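PDB 4S1P: SGNH hydrolase-type esterase domain-containing protein from Slackia heliotrinireducens DSM 20476, which is of unknown function but probably hydrolyses ester bonds as a member of the SGNH (GDSL-like) hydrolase family. Local coordinates for residues D158-A163 / S169-R174; I6-N11 / N17-M22. One frame throughout, in Å; residues are numbered along the deposited sequence. Where two conformers were deposited one is given.

Interaction 1 (D158-A163 / S169-R174)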
ATOM      1  N   ASP A 158       3.217  16.442 -12.596  1.00 25.13           N
ATOM      2  CA  ASP A 158       4.614  16.450 -13.056  1.00 26.80           C
ATOM      3  C   ASP A 158       5.598  16.232 -11.898  1.00 25.84           C
ATOM      4  O   ASP A 158       6.674  15.675 -12.100  1.00 27.47           O
ATOM      5  CB  ASP A 158       4.980  17.782 -13.727  1.00 30.39           C
ATOM      6  CG  ASP A 158       4.511  17.883 -15.160  1.00 36.76           C
ATOM      7  OD1 ASP A 158       4.177  16.853 -15.778  1.00 40.24           O
ATOM      8  OD2 ASP A 158       4.508  19.029 -15.674  1.00 46.46           O
ATOM      9  N   GLU A 159       5.245  16.715 -10.713  1.00 21.92           N
ATOM     10  CA  GLU A 159       6.100  16.597  -9.533  0.70 21.83           C
ATOM     11  C   GLU A 159       6.035  15.186  -8.955  1.00 20.57           C
ATOM     12  O   GLU A 159       7.062  14.637  -8.552  1.00 21.99           O
ATOM     13  CB  GLU A 159       5.674  17.597  -8.456  0.70 25.00           C
ATOM     14  CG  GLU A 159       6.526  17.546  -7.203  0.70 30.18           C
ATOM     15  CD  GLU A 159       6.185  18.603  -6.168  0.70 39.23           C
ATOM     16  OE1 GLU A 159       5.217  19.371  -6.349  0.70 43.33           O
ATOM     17  OE2 GLU A 159       6.911  18.669  -5.156  0.70 46.48           O
ATOM     18  N   LEU A 160       4.810  14.617  -8.915  1.00 18.32           N
ATOM     19  CA  LEU A 160       4.587  13.432  -8.086  1.00 16.73           C
ATOM     20  C   LEU A 160       4.739  12.059  -8.756  1.00 15.56           C
ATOM     21  O   LEU A 160       5.026  11.061  -8.076  1.00 16.33           O
ATOM     22  CB  LEU A 160       3.216  13.537  -7.394  1.00 17.71           C
ATOM     23  CG  LEU A 160       3.061  14.756  -6.495  1.00 20.13           C
ATOM     24  CD1 LEU A 160       1.628  14.866  -5.991  1.00 20.40           C
ATOM     25  CD2 LEU A 160       4.072  14.736  -5.356  1.00 21.33           C
ATOM     26  N   TYR A 161       4.538  12.007 -10.069  1.00 17.66           N
ATOM     27  CA  TYR A 161       4.679  10.786 -10.818  1.00 17.10           C
ATOM     28  C   TYR A 161       6.066  10.641 -11.427  1.00 17.91           C
ATOM     29  O   TYR A 161       6.652  11.634 -11.926  1.00 20.70           O
ATOM     30  CB  TYR A 161       3.672  10.740 -11.965  1.00 18.17           C
ATOM     31  CG  TYR A 161       2.219  10.499 -11.584  1.00 17.00           C
ATOM     32  CD1 TYR A 161       1.740   9.225 -11.417  1.00 18.40           C
ATOM     33  CD2 TYR A 161       1.314  11.556 -11.440  1.00 18.56           C
ATOM     34  CE1 TYR A 161       0.421   9.007 -11.076  1.00 16.66           C
ATOM     35  CE2 TYR A 161      -0.001  11.349 -11.106  1.00 19.71           C
ATOM     36  CZ  TYR A 161      -0.452  10.074 -10.947  1.00 17.04           C
ATOM     37  OH  TYR A 161      -1.775   9.923 -10.634  1.00 17.94           O
ATOM     38  N   ALA A 162       6.520   9.393 -11.513  1.00 17.59           N
ATOM     39  CA  ALA A 162       7.635   8.999 -12.378  1.00 19.34           C
ATOM     40  C   ALA A 162       7.201   9.117 -13.844  1.00 19.35           C
ATOM     41  O   ALA A 162       6.028   9.318 -14.158  1.00 18.96           O
ATOM     42  CB  ALA A 162       8.128   7.583 -12.068  1.00 19.51           C
ATOM     43  N   ALA A 163       8.173   9.028 -14.735  1.00 20.58           N
ATOM     44  CA  ALA A 163       7.919   9.118 -16.159  1.00 22.15           C
ATOM     45  C   ALA A 163       6.824   8.216 -16.680  1.00 21.27           C
ATOM     46  O   ALA A 163       6.104   8.607 -17.610  1.00 24.02           O
ATOM     47  CB  ALA A 163       9.205   8.878 -16.928  1.00 27.69           C
ATOM     48  N   SER A 169       7.514   9.462  -8.183  1.00 15.53           N
ATOM     49  CA  SER A 169       8.795  10.161  -8.182  1.00 15.51           C
ATOM     50  C   SER A 169       9.324  10.197  -6.752  1.00 15.82           C
ATOM     51  O   SER A 169       8.621   9.884  -5.810  1.00 15.68           O
ATOM     52  CB  SER A 169       8.580  11.592  -8.659  1.00 16.94           C
ATOM     53  OG  SER A 169       7.910  12.327  -7.690  1.00 18.46           O
ATOM     54  N   PRO A 170      10.568  10.645  -6.563  1.00 16.72           N
ATOM     55  CA  PRO A 170      11.005  10.833  -5.199  1.00 17.67           C
ATOM     56  C   PRO A 170      10.065  11.740  -4.387  1.00 16.15           C
ATOM     57  O   PRO A 170       9.796  11.446  -3.228  1.00 17.90           O
ATOM     58  CB  PRO A 170      12.390  11.456  -5.397  1.00 19.24           C
ATOM     59  CG  PRO A 170      12.878  10.825  -6.634  1.00 20.08           C
ATOM     60  CD  PRO A 170      11.667  10.818  -7.529  1.00 18.88           C
ATOM     61  N   ALA A 171       9.551  12.830  -4.983  1.00 17.55           N
ATOM     62  CA  ALA A 171       8.580  13.691  -4.296  1.00 17.45           C
ATOM     63  C   ALA A 171       7.273  12.916  -3.978  1.00 17.28           C
ATOM     64  O   ALA A 171       6.700  13.078  -2.909  1.00 16.76           O
ATOM     65  CB  ALA A 171       8.282  14.941  -5.115  1.00 21.97           C
ATOM     66  N   GLY A 172       6.817  12.089  -4.911  1.00 15.66           N
ATOM     67  CA  GLY A 172       5.642  11.251  -4.657  1.00 17.96           C
ATOM     68  C   GLY A 172       5.863  10.257  -3.530  1.00 16.08           C
ATOM     69  O   GLY A 172       4.974  10.062  -2.703  1.00 14.51           O
ATOM     70  N   SER A 173       7.050   9.663  -3.469  1.00 14.54           N
ATOM     71  CA  SER A 173       7.364   8.765  -2.362  1.00 15.15           C
ATOM     72  C   SER A 173       7.427   9.478  -1.019  1.00 15.51           C
ATOM     73  O   SER A 173       7.009   8.947   0.006  1.00 14.94           O
ATOM     74  CB  SER A 173       8.643   8.015  -2.610  1.00 16.47           C
ATOM     75  OG  SER A 173       8.495   7.157  -3.734  1.00 15.34           O
ATOM     76  N   ARG A 174       7.988  10.683  -1.024  1.00 15.01           N
ATOM     77  CA  ARG A 174       8.032  11.468   0.194  1.00 18.51           C
ATOM     78  C   ARG A 174       6.628  11.786   0.692  1.00 16.04           C
ATOM     79  O   ARG A 174       6.324  11.685   1.884  1.00 16.53           O
ATOM     80  CB  ARG A 174       8.858  12.724  -0.021  1.00 18.82           C
ATOM     81  CG  ARG A 174       8.957  13.579   1.230  1.00 23.93           C
ATOM     82  CD  ARG A 174       9.894  14.744   1.008  1.00 32.67           C
ATOM     83  NE  ARG A 174       9.926  15.590   2.196  1.00 42.53           N
ATOM     84  CZ  ARG A 174       9.067  16.572   2.462  1.00 41.25           C
ATOM     85  NH1 ARG A 174       8.077  16.883   1.615  1.00 44.30           N
ATOM     86  NH2 ARG A 174       9.209  17.259   3.591  1.00 50.03           N
TER
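Two successive peptide groups of residues 158-163 are met from different directions by Ser169. Its OG donates to Glu159 O at 2.6 Å, lying in the carbonyl plane on a lone pair. Ser169 N gives a nearly straight bond to Leu160 O at 3.0 Å, yet stands above that carbonyl's plane, 47° out of it. The backbones pass with Leu160 CA and Gly172 CA 4.2 Å apart, and at this separation Leu160 O also receives a CA-H contact from Gly172 CA at 3.5 Å. Tyr161 directs its CB away from this junction, and its ring packs edge-to-face with Phe152, meets Trp107 at about 90° and hydrogen-bonds Pro108 O through its hydroxyl.

The motif is a helix N-cap fastened to the end of another helix. Ser169 precedes helix 170-184, and its OG accepts from Gly172 N at 3.0 Å while donating to Glu159 O, where helix 157-160 is ending. A chi1 of 71° sets OG between the backbone N and the carbonyl carbon, which lets one hydroxyl hold both bonds.

Apolar contacts flank the polar centre. Glu159, in the conformer given, has CG anti to its N and the chain extended beyond, and runs beside Ala171, whose CB meets Glu159 CG at 3.8 Å. Leu160 points its CB away, but CD2 returns to lie over the Gly172 backbone and 4.2 Å from Ala171 CB.

Interaction 2 (I6-N11 / N17-M22)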
ATOM      1  N   ILE A   6       6.882  -1.570  12.551  1.00 13.94           N
ATOM      2  CA  ILE A   6       5.957  -1.514  11.400  1.00 11.43           C
ATOM      3  C   ILE A   6       6.379  -2.580  10.389  1.00 12.44           C
ATOM      4  O   ILE A   6       7.543  -2.641   9.993  1.00 12.69           O
ATOM      5  CB  ILE A   6       5.995  -0.131  10.705  1.00 12.27           C
ATOM      6  CG1 ILE A   6       5.649   0.979  11.701  1.00 13.43           C
ATOM      7  CG2 ILE A   6       5.062  -0.105   9.506  1.00 14.56           C
ATOM      8  CD1 ILE A   6       5.965   2.368  11.180  1.00 15.49           C
ATOM      9  N   LEU A   7       5.440  -3.434   9.985  1.00 11.55           N
ATOM     10  CA  LEU A   7       5.648  -4.414   8.910  1.00 11.88           C
ATOM     11  C   LEU A   7       4.924  -3.912   7.677  1.00 11.02           C
ATOM     12  O   LEU A   7       3.742  -3.609   7.756  1.00 12.25           O
ATOM     13  CB  LEU A   7       5.069  -5.757   9.321  1.00 11.55           C
ATOM     14  CG  LEU A   7       5.157  -6.876   8.298  1.00 11.77           C
ATOM     15  CD1 LEU A   7       6.587  -7.185   7.888  1.00 14.28           C
ATOM     16  CD2 LEU A   7       4.441  -8.114   8.861  1.00 13.27           C
HETATM   17  N   MSE A   8       5.638  -3.797   6.566  1.00 11.27           N
HETATM   18  CA  MSE A   8       5.054  -3.312   5.325  1.00 10.61           C
HETATM   19  C   MSE A   8       5.048  -4.406   4.286  1.00 10.46           C
HETATM   20  O   MSE A   8       6.055  -5.096   4.084  1.00 12.70           O
HETATM   21  CB  MSE A   8       5.874  -2.153   4.754  1.00 10.95           C
HETATM   22  CG  MSE A   8       6.052  -1.030   5.768  1.00 11.78           C
HETATM   23 SE   MSE A   8       6.871   0.547   4.894  0.65 13.27          SE
HETATM   24  CE  MSE A   8       5.268   1.285   4.083  1.00 15.60           C
ATOM     25  N   LEU A   9       3.885  -4.614   3.687  1.00 10.48           N
ATOM     26  CA  LEU A   9       3.707  -5.592   2.650  1.00 11.27           C
ATOM     27  C   LEU A   9       3.395  -4.850   1.353  1.00 12.11           C
ATOM     28  O   LEU A   9       2.452  -4.045   1.310  1.00 12.58           O
ATOM     29  CB  LEU A   9       2.516  -6.508   3.007  1.00 11.08           C
ATOM     30  CG  LEU A   9       2.420  -6.995   4.461  1.00 11.66           C
ATOM     31  CD1 LEU A   9       1.153  -7.854   4.642  1.00 12.91           C
ATOM     32  CD2 LEU A   9       3.688  -7.722   4.875  1.00 12.95           C
ATOM     33  N   GLY A  10       4.159  -5.091   0.296  1.00 11.41           N
ATOM     34  CA  GLY A  10       3.946  -4.327  -0.940  1.00 12.09           C
ATOM     35  C   GLY A  10       4.868  -4.684  -2.073  1.00 12.74           C
ATOM     36  O   GLY A  10       5.412  -5.796  -2.123  1.00 12.75           O
ATOM     37  N   ASN A  11       5.043  -3.728  -2.969  1.00 12.28           N
ATOM     38  CA  ASN A  11       5.910  -3.906  -4.121  1.00 14.14           C
ATOM     39  C   ASN A  11       6.683  -2.624  -4.359  1.00 14.07           C
ATOM     40  O   ASN A  11       6.991  -1.923  -3.382  1.00 13.63           O
ATOM     41  CB  ASN A  11       5.131  -4.474  -5.292  1.00 14.27           C
ATOM     42  CG  ASN A  11       4.102  -3.533  -5.846  1.00 14.25           C
ATOM     43  OD1 ASN A  11       4.129  -2.312  -5.656  1.00 12.94           O
ATOM     44  ND2 ASN A  11       3.174  -4.112  -6.585  1.00 15.33           N
ATOM     45  N   ASN A  17      12.471   4.706  -4.006  1.00 16.25           N
ATOM     46  CA  ASN A  17      12.981   5.950  -3.437  1.00 17.86           C
ATOM     47  C   ASN A  17      13.226   5.916  -1.942  1.00 16.97           C
ATOM     48  O   ASN A  17      13.078   6.936  -1.261  1.00 19.10           O
ATOM     49  CB  ASN A  17      12.076   7.119  -3.791  1.00 17.34           C
ATOM     50  CG  ASN A  17      11.844   7.231  -5.274  1.00 17.48           C
ATOM     51  OD1 ASN A  17      12.808   7.348  -6.041  1.00 25.41           O
ATOM     52  ND2 ASN A  17      10.581   7.187  -5.695  1.00 20.09           N
ATOM     53  N   HIS A  18      13.606   4.733  -1.444  1.00 16.76           N
ATOM     54  CA  HIS A  18      13.873   4.531  -0.040  1.00 18.55           C
ATOM     55  C   HIS A  18      12.738   4.994   0.859  1.00 16.21           C
ATOM     56  O   HIS A  18      12.935   5.435   1.987  1.00 16.70           O
ATOM     57  CB  HIS A  18      15.143   5.278   0.340  1.00 21.14           C
ATOM     58  CG  HIS A  18      16.354   4.798  -0.411  1.00 26.65           C
ATOM     59  ND1 HIS A  18      17.087   3.700  -0.015  1.00 38.12           N
ATOM     60  CD2 HIS A  18      16.903   5.219  -1.569  1.00 34.36           C
ATOM     61  CE1 HIS A  18      18.071   3.498  -0.875  1.00 39.48           C
ATOM     62  NE2 HIS A  18      17.980   4.409  -1.827  1.00 40.01           N
HETATM   63  N   MSE A  19      11.523   4.815   0.376  1.00 14.93           N
HETATM   64  CA  MSE A  19      10.391   5.283   1.154  1.00 13.32           C
HETATM   65  C   MSE A  19      10.270   4.628   2.546  1.00 13.21           C
HETATM   66  O   MSE A  19       9.990   5.314   3.496  1.00 13.43           O
HETATM   67  CB  MSE A  19       9.111   5.172   0.342  1.00 14.52           C
HETATM   68  CG  MSE A  19       7.942   5.868   1.011  1.00 14.72           C
HETATM   69 SE   MSE A  19       6.962   4.767   2.326  0.65 15.88          SE
HETATM   70  CE  MSE A  19       5.712   3.979   1.058  1.00 14.30           C
ATOM     71  N   PRO A  20      10.504   3.302   2.675  1.00 13.29           N
ATOM     72  CA  PRO A  20      10.418   2.703   4.012  1.00 13.42           C
ATOM     73  C   PRO A  20      11.409   3.341   4.989  1.00 14.16           C
ATOM     74  O   PRO A  20      11.076   3.520   6.152  1.00 14.17           O
ATOM     75  CB  PRO A  20      10.682   1.233   3.747  1.00 13.63           C
ATOM     76  CG  PRO A  20      10.162   1.041   2.351  1.00 13.90           C
ATOM     77  CD  PRO A  20      10.647   2.278   1.636  1.00 13.55           C
ATOM     78  N   ASP A  21      12.616   3.649   4.505  1.00 15.67           N
ATOM     79  CA  ASP A  21      13.632   4.324   5.324  1.00 16.59           C
ATOM     80  C   ASP A  21      13.136   5.725   5.756  1.00 13.87           C
ATOM     81  O   ASP A  21      13.347   6.156   6.892  1.00 15.41           O
ATOM     82  CB  ASP A  21      14.918   4.487   4.509  1.00 19.33           C
ATOM     83  CG  ASP A  21      15.752   3.221   4.397  1.00 27.08           C
ATOM     84  OD1 ASP A  21      15.527   2.228   5.108  1.00 34.20           O
ATOM     85  OD2 ASP A  21      16.723   3.257   3.602  1.00 38.86           O
HETATM   86  N   MSE A  22      12.478   6.429   4.846  1.00 14.11           N
HETATM   87  CA  MSE A  22      11.906   7.738   5.149  1.00 14.62           C
HETATM   88  C   MSE A  22      10.845   7.608   6.216  1.00 14.61           C
HETATM   89  O   MSE A  22      10.788   8.368   7.182  1.00 17.52           O
HETATM   90  CB  MSE A  22      11.323   8.463   3.931  1.00 16.71           C
HETATM   91  CG  MSE A  22      12.378   8.836   2.920  1.00 19.33           C
HETATM   92 SE   MSE A  22      11.768  10.133   1.560  0.65 22.94          SE
HETATM   93  CE  MSE A  22      10.740   8.898   0.548  1.00 17.82           C
TER
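Met8 on strand 4-10 and Pro20 in the first turn of helix 19-27 mark the closest backbone approach, their CA atoms 8.2 Å apart, a gap bridged by side chains. The strand leads through the short helix 12-15 into helix 19-27, which returns the chain to strand 29-35, the parallel neighbour of 4-10. The contact therefore lies inside a beta-alpha-beta crossover of the sheet, where the helix packs on the strand that precedes it.

Met8 and Met19 are selenomethionines. Met8 directs its CB toward the helix, and its selenium reaches the proline ring alongside CB and CG, with SE 4.0 Å from Pro20 CB. The bend at its last torsion (chi3 81°) brings its methyl against that of Met19, the two chains lying oblique to each other, Met8 CE 4.1 Å from Met19 CE. Met19, whose CB does not point at the strand, reaches it by bending at chi2 (-86°) and chi3. Around the three residues stand Val31 and Val68 beside Met8, Val33 beside Pro20, and Ala177 and Leu180 of helix 170-184 beside Met19.

Every touching atom is carbon or selenium, so the join rests on dispersion and the exclusion of water, without directional bonds to fix its rotation.

Interactions 1 and 2 have centres 16 Å apart but meet where helix 170-184 borders the start of helix 19-27: Ser173 OG lies 2.9 Å from Asn17 ND2, a probable hydrogen bond, and Ser173 O packs 3.4 Å from Met19 CG. In interaction 1 Ala162 touches His167, which the loop to 169-174 carries along with Asp164. In interaction 2 the end of strand 4-10, beyond the contact, leads to Asn11, hydrogen-bonded to an unidentified ligand probably from the crystallisation liquor, and then Ser12. Ser12, His167 and Asp164 are arranged like a Ser-His-Asp triad, consistent with the family, and are probably catalytic. The ligand lies about 10 Å from the Ala162 side chain and about 12 Å from that of Met19.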